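Local atomic coordinates of putative uncharacterized protein (PDB entry 3PGB), a protein that probably oxidises primary amines to aldehydes, as a copper amine oxidase that carries a copper ion and a topaquinone cofactor in each subunit. Residues Tyr188-Trp191 with Leu192-Ser196; Tyr284-Thr287 with Glu288-Arg291. One frame throughout, in Å; residues are numbered along the deposited sequence.

Interaction 1 (Tyr188-Trp191 with Leu192-Ser196); sequences YSEW and LFKIS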
ATOM      1  N   TYR A 188      -4.332  37.894 -24.687  1.00 25.71           N
ATOM      2  CA  TYR A 188      -4.250  38.761 -23.515  1.00 25.69           C
ATOM      3  C   TYR A 188      -4.295  40.244 -23.875  1.00 25.74           C
ATOM      4  O   TYR A 188      -5.188  40.962 -23.425  1.00 25.96           O
ATOM      5  CB  TYR A 188      -3.006  38.436 -22.676  1.00 25.66           C
ATOM      6  CG  TYR A 188      -3.195  37.208 -21.811  1.00 25.32           C
ATOM      7  CD1 TYR A 188      -3.722  37.313 -20.534  1.00 24.84           C
ATOM      8  CD2 TYR A 188      -2.871  35.943 -22.284  1.00 24.71           C
ATOM      9  CE1 TYR A 188      -3.912  36.192 -19.745  1.00 25.09           C
ATOM     10  CE2 TYR A 188      -3.051  34.815 -21.502  1.00 24.76           C
ATOM     11  CZ  TYR A 188      -3.574  34.944 -20.233  1.00 24.77           C
ATOM     12  OH  TYR A 188      -3.758  33.833 -19.452  1.00 23.83           O
ATOM     13  N   SER A 189      -3.347  40.697 -24.690  1.00 25.57           N
ATOM     14  CA  SER A 189      -3.200  42.127 -24.972  1.00 25.55           C
ATOM     15  C   SER A 189      -4.375  42.720 -25.760  1.00 25.50           C
ATOM     16  O   SER A 189      -4.719  43.889 -25.579  1.00 25.19           O
ATOM     17  CB  SER A 189      -1.887  42.392 -25.712  1.00 25.50           C
ATOM     18  OG  SER A 189      -1.815  41.622 -26.895  1.00 25.64           O
ATOM     19  N   GLU A 190      -4.988  41.911 -26.621  1.00 25.53           N
ATOM     20  CA  GLU A 190      -6.064  42.384 -27.498  1.00 25.64           C
ATOM     21  C   GLU A 190      -7.448  41.931 -27.047  1.00 25.44           C
ATOM     22  O   GLU A 190      -8.446  42.255 -27.700  1.00 25.67           O
ATOM     23  CB  GLU A 190      -5.813  41.917 -28.939  1.00 25.75           C
ATOM     24  CG  GLU A 190      -4.525  42.459 -29.553  1.00 26.59           C
ATOM     25  CD  GLU A 190      -4.467  43.982 -29.539  1.00 27.52           C
ATOM     26  OE1 GLU A 190      -5.472  44.625 -29.913  1.00 27.51           O
ATOM     27  OE2 GLU A 190      -3.422  44.533 -29.142  1.00 28.67           O
ATOM     28  N   TRP A 191      -7.517  41.201 -25.934  1.00 25.10           N
ATOM     29  CA  TRP A 191      -8.793  40.674 -25.450  1.00 24.67           C
ATOM     30  C   TRP A 191      -8.917  40.731 -23.922  1.00 24.59           C
ATOM     31  O   TRP A 191      -9.540  41.653 -23.400  1.00 24.63           O
ATOM     32  CB  TRP A 191      -9.007  39.255 -25.989  1.00 24.49           C
ATOM     33  CG  TRP A 191     -10.384  38.727 -25.796  1.00 23.76           C
ATOM     34  CD1 TRP A 191     -10.755  37.698 -24.991  1.00 23.70           C
ATOM     35  CD2 TRP A 191     -11.581  39.204 -26.419  1.00 23.16           C
ATOM     36  NE1 TRP A 191     -12.111  37.497 -25.073  1.00 23.50           N
ATOM     37  CE2 TRP A 191     -12.642  38.407 -25.945  1.00 23.11           C
ATOM     38  CE3 TRP A 191     -11.859  40.226 -27.335  1.00 22.22           C
ATOM     39  CZ2 TRP A 191     -13.959  38.595 -26.357  1.00 22.53           C
ATOM     40  CZ3 TRP A 191     -13.165  40.413 -27.744  1.00 21.90           C
ATOM     41  CH2 TRP A 191     -14.201  39.602 -27.253  1.00 22.28           C
ATOM     42  N   LEU A 192      -8.309  39.779 -23.211  1.00 24.43           N
ATOM     43  CA  LEU A 192      -8.528  39.633 -21.765  1.00 24.37           C
ATOM     44  C   LEU A 192      -8.230  40.899 -20.969  1.00 24.41           C
ATOM     45  O   LEU A 192      -9.051  41.333 -20.166  1.00 24.42           O
ATOM     46  CB  LEU A 192      -7.707  38.467 -21.203  1.00 24.28           C
ATOM     47  CG  LEU A 192      -8.184  37.063 -21.592  1.00 23.86           C
ATOM     48  CD1 LEU A 192      -7.153  36.017 -21.198  1.00 23.18           C
ATOM     49  CD2 LEU A 192      -9.539  36.757 -20.970  1.00 22.48           C
ATOM     50  N   PHE A 193      -7.064  41.487 -21.194  1.00 24.68           N
ATOM     51  CA  PHE A 193      -6.683  42.711 -20.493  1.00 25.07           C
ATOM     52  C   PHE A 193      -7.563  43.901 -20.865  1.00 25.08           C
ATOM     53  O   PHE A 193      -7.811  44.774 -20.035  1.00 25.30           O
ATOM     54  CB  PHE A 193      -5.213  43.070 -20.751  1.00 25.24           C
ATOM     55  CG  PHE A 193      -4.217  42.128 -20.114  1.00 25.89           C
ATOM     56  CD1 PHE A 193      -4.515  41.420 -18.950  1.00 26.39           C
ATOM     57  CD2 PHE A 193      -2.951  41.985 -20.665  1.00 26.50           C
ATOM     58  CE1 PHE A 193      -3.579  40.573 -18.375  1.00 26.49           C
ATOM     59  CE2 PHE A 193      -2.008  41.143 -20.085  1.00 26.75           C
ATOM     60  CZ  PHE A 193      -2.323  40.437 -18.941  1.00 26.48           C
ATOM     61  N   LYS A 194      -8.028  43.946 -22.107  1.00 25.14           N
ATOM     62  CA  LYS A 194      -8.931  45.013 -22.521  1.00 25.37           C
ATOM     63  C   LYS A 194     -10.284  44.865 -21.822  1.00 25.13           C
ATOM     64  O   LYS A 194     -10.829  45.842 -21.309  1.00 24.97           O
ATOM     65  CB  LYS A 194      -9.065  45.055 -24.051  1.00 25.62           C
ATOM     66  CG  LYS A 194      -7.756  45.481 -24.725  1.00 26.66           C
ATOM     67  CD  LYS A 194      -7.911  45.908 -26.186  1.00 28.12           C
ATOM     68  CE  LYS A 194      -6.647  46.644 -26.664  1.00 28.51           C
ATOM     69  NZ  LYS A 194      -6.595  46.812 -28.146  1.00 29.62           N
ATOM     70  N   ILE A 195     -10.799  43.637 -21.777  1.00 24.88           N
ATOM     71  CA  ILE A 195     -12.036  43.341 -21.054  1.00 24.71           C
ATOM     72  C   ILE A 195     -11.866  43.603 -19.557  1.00 24.60           C
ATOM     73  O   ILE A 195     -12.770  44.134 -18.908  1.00 24.59           O
ATOM     74  CB  ILE A 195     -12.494  41.874 -21.267  1.00 24.67           C
ATOM     75  CG1 ILE A 195     -12.925  41.646 -22.718  1.00 24.44           C
ATOM     76  CG2 ILE A 195     -13.648  41.529 -20.332  1.00 24.18           C
ATOM     77  CD1 ILE A 195     -13.007  40.186 -23.104  1.00 24.67           C
ATOM     78  N   SER A 196     -10.708  43.235 -19.015  1.00 24.41           N
ATOM     79  CA  SER A 196     -10.432  43.460 -17.604  1.00 24.38           C
ATOM     80  C   SER A 196     -10.371  44.949 -17.269  1.00 24.22           C
ATOM     81  O   SER A 196     -10.822  45.360 -16.206  1.00 24.24           O
ATOM     82  CB  SER A 196      -9.130  42.778 -17.188  1.00 24.32           C
ATOM     83  OG  SER A 196      -8.839  43.075 -15.834  1.00 24.60           O
TER

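Interaction 2 (Tyr284-Thr287 with Glu288-Arg291); sequences YETT and EEFR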
ATOM      1  N   TYR A 284     -24.420  36.731 -16.215  1.00 25.40           N
ATOM      2  CA  TYR A 284     -24.729  37.978 -16.922  1.00 26.11           C
ATOM      3  C   TYR A 284     -24.236  37.897 -18.370  1.00 26.73           C
ATOM      4  O   TYR A 284     -23.043  37.694 -18.608  1.00 26.92           O
ATOM      5  CB  TYR A 284     -24.054  39.165 -16.230  1.00 26.08           C
ATOM      6  CG  TYR A 284     -24.349  39.286 -14.754  1.00 25.88           C
ATOM      7  CD1 TYR A 284     -23.566  38.622 -13.817  1.00 25.66           C
ATOM      8  CD2 TYR A 284     -25.398  40.079 -14.292  1.00 25.92           C
ATOM      9  CE1 TYR A 284     -23.819  38.730 -12.455  1.00 25.81           C
ATOM     10  CE2 TYR A 284     -25.664  40.194 -12.927  1.00 26.07           C
ATOM     11  CZ  TYR A 284     -24.864  39.515 -12.015  1.00 25.94           C
ATOM     12  OH  TYR A 284     -25.104  39.610 -10.667  1.00 25.26           O
ATOM     13  N   GLU A 285     -25.138  38.072 -19.333  1.00 27.36           N
ATOM     14  CA  GLU A 285     -24.778  37.951 -20.752  1.00 28.06           C
ATOM     15  C   GLU A 285     -23.799  39.037 -21.250  1.00 28.23           C
ATOM     16  O   GLU A 285     -23.001  38.778 -22.152  1.00 28.39           O
ATOM     17  CB  GLU A 285     -26.035  37.928 -21.635  1.00 28.34           C
ATOM     18  CG  GLU A 285     -25.775  37.456 -23.075  1.00 29.91           C
ATOM     19  CD  GLU A 285     -27.029  37.418 -23.956  1.00 32.10           C
ATOM     20  OE1 GLU A 285     -28.092  37.944 -23.542  1.00 32.80           O
ATOM     21  OE2 GLU A 285     -26.941  36.859 -25.077  1.00 33.34           O
ATOM     22  N   THR A 286     -23.848  40.236 -20.672  1.00 28.36           N
ATOM     23  CA  THR A 286     -22.990  41.337 -21.123  1.00 28.63           C
ATOM     24  C   THR A 286     -22.296  42.041 -19.961  1.00 29.02           C
ATOM     25  O   THR A 286     -22.713  41.915 -18.805  1.00 29.08           O
ATOM     26  CB  THR A 286     -23.792  42.395 -21.920  1.00 28.64           C
ATOM     27  OG1 THR A 286     -24.605  43.167 -21.026  1.00 28.51           O
ATOM     28  CG2 THR A 286     -24.679  41.737 -22.972  1.00 28.58           C
ATOM     29  N   THR A 287     -21.241  42.787 -20.282  1.00 29.38           N
ATOM     30  CA  THR A 287     -20.505  43.565 -19.287  1.00 29.95           C
ATOM     31  C   THR A 287     -21.376  44.682 -18.690  1.00 30.55           C
ATOM     32  O   THR A 287     -21.319  44.936 -17.485  1.00 30.67           O
ATOM     33  CB  THR A 287     -19.209  44.170 -19.890  1.00 29.94           C
ATOM     34  OG1 THR A 287     -18.347  43.119 -20.334  1.00 29.84           O
ATOM     35  CG2 THR A 287     -18.464  45.018 -18.865  1.00 29.75           C
ATOM     36  N   GLU A 288     -22.178  45.337 -19.531  1.00 31.16           N
ATOM     37  CA  GLU A 288     -23.099  46.386 -19.075  1.00 31.57           C
ATOM     38  C   GLU A 288     -24.015  45.840 -17.983  1.00 31.34           C
ATOM     39  O   GLU A 288     -24.198  46.472 -16.946  1.00 31.39           O
ATOM     40  CB  GLU A 288     -23.936  46.921 -20.249  1.00 31.91           C
ATOM     41  CG  GLU A 288     -24.810  48.153 -19.925  1.00 33.60           C
ATOM     42  CD  GLU A 288     -26.225  48.074 -20.536  1.00 35.91           C
ATOM     43  OE1 GLU A 288     -26.524  48.838 -21.490  1.00 36.21           O
ATOM     44  OE2 GLU A 288     -27.038  47.242 -20.057  1.00 37.23           O
ATOM     45  N   GLU A 289     -24.580  44.659 -18.221  1.00 31.25           N
ATOM     46  CA  GLU A 289     -25.474  44.006 -17.257  1.00 31.27           C
ATOM     47  C   GLU A 289     -24.791  43.670 -15.929  1.00 30.89           C
ATOM     48  O   GLU A 289     -25.398  43.807 -14.868  1.00 30.84           O
ATOM     49  CB  GLU A 289     -26.068  42.731 -17.859  1.00 31.56           C
ATOM     50  CG  GLU A 289     -27.083  42.979 -18.964  1.00 32.50           C
ATOM     51  CD  GLU A 289     -27.581  41.692 -19.598  1.00 33.93           C
ATOM     52  OE1 GLU A 289     -28.816  41.540 -19.742  1.00 36.00           O
ATOM     53  OE2 GLU A 289     -26.747  40.828 -19.944  1.00 33.69           O
ATOM     54  N   PHE A 290     -23.538  43.226 -15.992  1.00 30.58           N
ATOM     55  CA  PHE A 290     -22.753  42.950 -14.787  1.00 30.22           C
ATOM     56  C   PHE A 290     -22.417  44.233 -14.034  1.00 30.01           C
ATOM     57  O   PHE A 290     -22.565  44.296 -12.815  1.00 29.99           O
ATOM     58  CB  PHE A 290     -21.460  42.207 -15.135  1.00 30.17           C
ATOM     59  CG  PHE A 290     -20.566  41.963 -13.949  1.00 29.67           C
ATOM     60  CD1 PHE A 290     -19.308  42.546 -13.876  1.00 28.92           C
ATOM     61  CD2 PHE A 290     -20.989  41.154 -12.899  1.00 29.51           C
ATOM     62  CE1 PHE A 290     -18.488  42.325 -12.786  1.00 28.81           C
ATOM     63  CE2 PHE A 290     -20.172  40.929 -11.800  1.00 28.99           C
ATOM     64  CZ  PHE A 290     -18.918  41.515 -11.745  1.00 29.02           C
ATOM     65  N   ARG A 291     -21.961  45.246 -14.762  1.00 29.89           N
ATOM     66  CA  ARG A 291     -21.592  46.526 -14.152  1.00 29.90           C
ATOM     67  C   ARG A 291     -22.769  47.177 -13.429  1.00 29.46           C
ATOM     68  O   ARG A 291     -22.608  47.683 -12.318  1.00 29.46           O
ATOM     69  CB  ARG A 291     -21.026  47.499 -15.192  1.00 30.05           C
ATOM     70  CG  ARG A 291     -19.685  47.084 -15.785  1.00 30.65           C
ATOM     71  CD  ARG A 291     -18.988  48.239 -16.507  1.00 31.45           C
ATOM     72  NE  ARG A 291     -18.112  48.971 -15.591  1.00 32.71           N
ATOM     73  CZ  ARG A 291     -18.447  50.064 -14.904  1.00 33.70           C
ATOM     74  NH1 ARG A 291     -19.654  50.622 -15.018  1.00 34.84           N
ATOM     75  NH2 ARG A 291     -17.553  50.616 -14.095  1.00 33.30           N
TER
HETATM   76  O   HOH W   1     -26.537  45.188 -22.093  1.00 25.21           O

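Interaction 1 (Tyr188-Trp191 with Leu192-Ser196)
Tyr188 O takes two backbone N-H groups within one widened turn of helix. Phe193 N, five residues on, gives the stronger bond to Tyr188 O, 3.0 Å long and fairly straight. Trp191 N adds a weak bond from three residues on. The five-residue step is a pi-type turn. The next bond returns to the alpha-helical step: Ile195 N meets Trp191 O at 2.9 Å and is nearly straight at 170°.

Leu192 CD1 sits over one face of the Tyr188 ring, 3.6 Å from Tyr188 CE1, in a CH-pi contact displaced toward the rim. The Phe193 ring also meets Tyr188. Phe193 CZ lies 3.8 Å from Tyr188 CD1, and the two planes are inclined at 54°, neither stacked nor edge-to-face. Tyr188 CB lies over the face of the Phe193 ring.

This is helix 186-198, which packs against the antiparallel sheet built from strands 219-223 to 282-284. Leu192 and Ile195 both reach Leu260 of that sheet. The hydroxyl of Tyr188 bonds to Ile221 O.

Ile195 CD1 lies over the five-membered ring of Trp191 and comes within 3.4 Å of Trp191 CE2. The indole reaches there because Trp191 CG is anti to the backbone N (chi1 -168°), which swings the ring along the helix toward Ile195. Trp191 NE1 bonds to Ser262 OG, and this second hold fixes the turn of the indole.

On the exposed side, Glu190 and Lys194 run side by side. Glu190 bends at chi2 while Lys194 stays extended. Lys194 NZ forms a salt bridge with Glu190 OE1 at 3.0 Å, approaching from above the carboxylate plane. The methylenes of Lys194 pass Ser189 O on the way, with Lys194 CG 3.5 Å from it.

Interaction 2 (Tyr284-Thr287 with Glu288-Arg291)
The Tyr284 ring receives the edge of the Phe290 ring on one face. The pair is T-shaped, with planes at 66° and centroids 5.4 Å apart. Phe290 CD2 makes the closest approach, 3.7 Å from Tyr284 CD1. Phe290 CA lies over the same Tyr284 ring in a CH-pi contact, displaced toward the rim. At the edge of the Phe290 ring, in its plane, is Tyr284 CE1. With CG anti to the backbone N (chi1 177°), the Phe290 ring runs out past the Tyr284 ring and turns its CD2 edge to that face.

Between strand and helix the chain forms a capping box. Thr286 is the N-cap. Its OG1 accepts Glu289 N at 3.2 Å, with the N-H fairly straight. In return Glu289 OE2 accepts Thr286 N at 3.0 Å, a weak bond bent to 130°. The hydroxyl faces the first turn because Thr286 OG1 stands between the backbone N and the carbonyl carbon. A water hydrogen-bonds Thr286 OG1 at 3.0 Å and donates a weak bond to Glu288 OE2. The carboxylate of Glu289 lies near the start of the helix, where the helix dipole would probably favour its negative charge. The nearby Glu285 carboxylate would probably work the other way.

The regular helix bonds follow. Phe290 N meets Thr286 O at 3.2 Å, and Arg291 N meets Thr287 O at 2.8 Å. Arg291 CG also passes Thr287 CG2 at 3.9 Å.

Helix 287-294 begins just beyond strand 282-284, an edge strand of the five-stranded antiparallel sheet within this chain. Trp277 of the adjacent strand 273-279 meets the Phe290 ring and bonds through NE1 to Thr287 OG1. On the side of helix 200-207, Phe290 and Arg291 both touch Ile202, and Arg291 NH2 forms a salt bridge with Asp201.

Interactions 1 and 2 lie in series along the chain and belong to helices that meet one antiparallel sheet. Their centres are 16 Å apart. Their nearest atoms are about 5 Å apart and do not touch. Trp277 links them: Ile195 of interaction 1 and both Thr287 and Phe290 of interaction 2 reach it. Arg291 also makes a weak hydrogen bond to Ser198 O, at the end of helix 186-198. Both contacts lie away from the copper, calcium and topaquinone sites and pack a peripheral part of the subunit. A bound mannose lies about 8 Å from the side chain of Glu190.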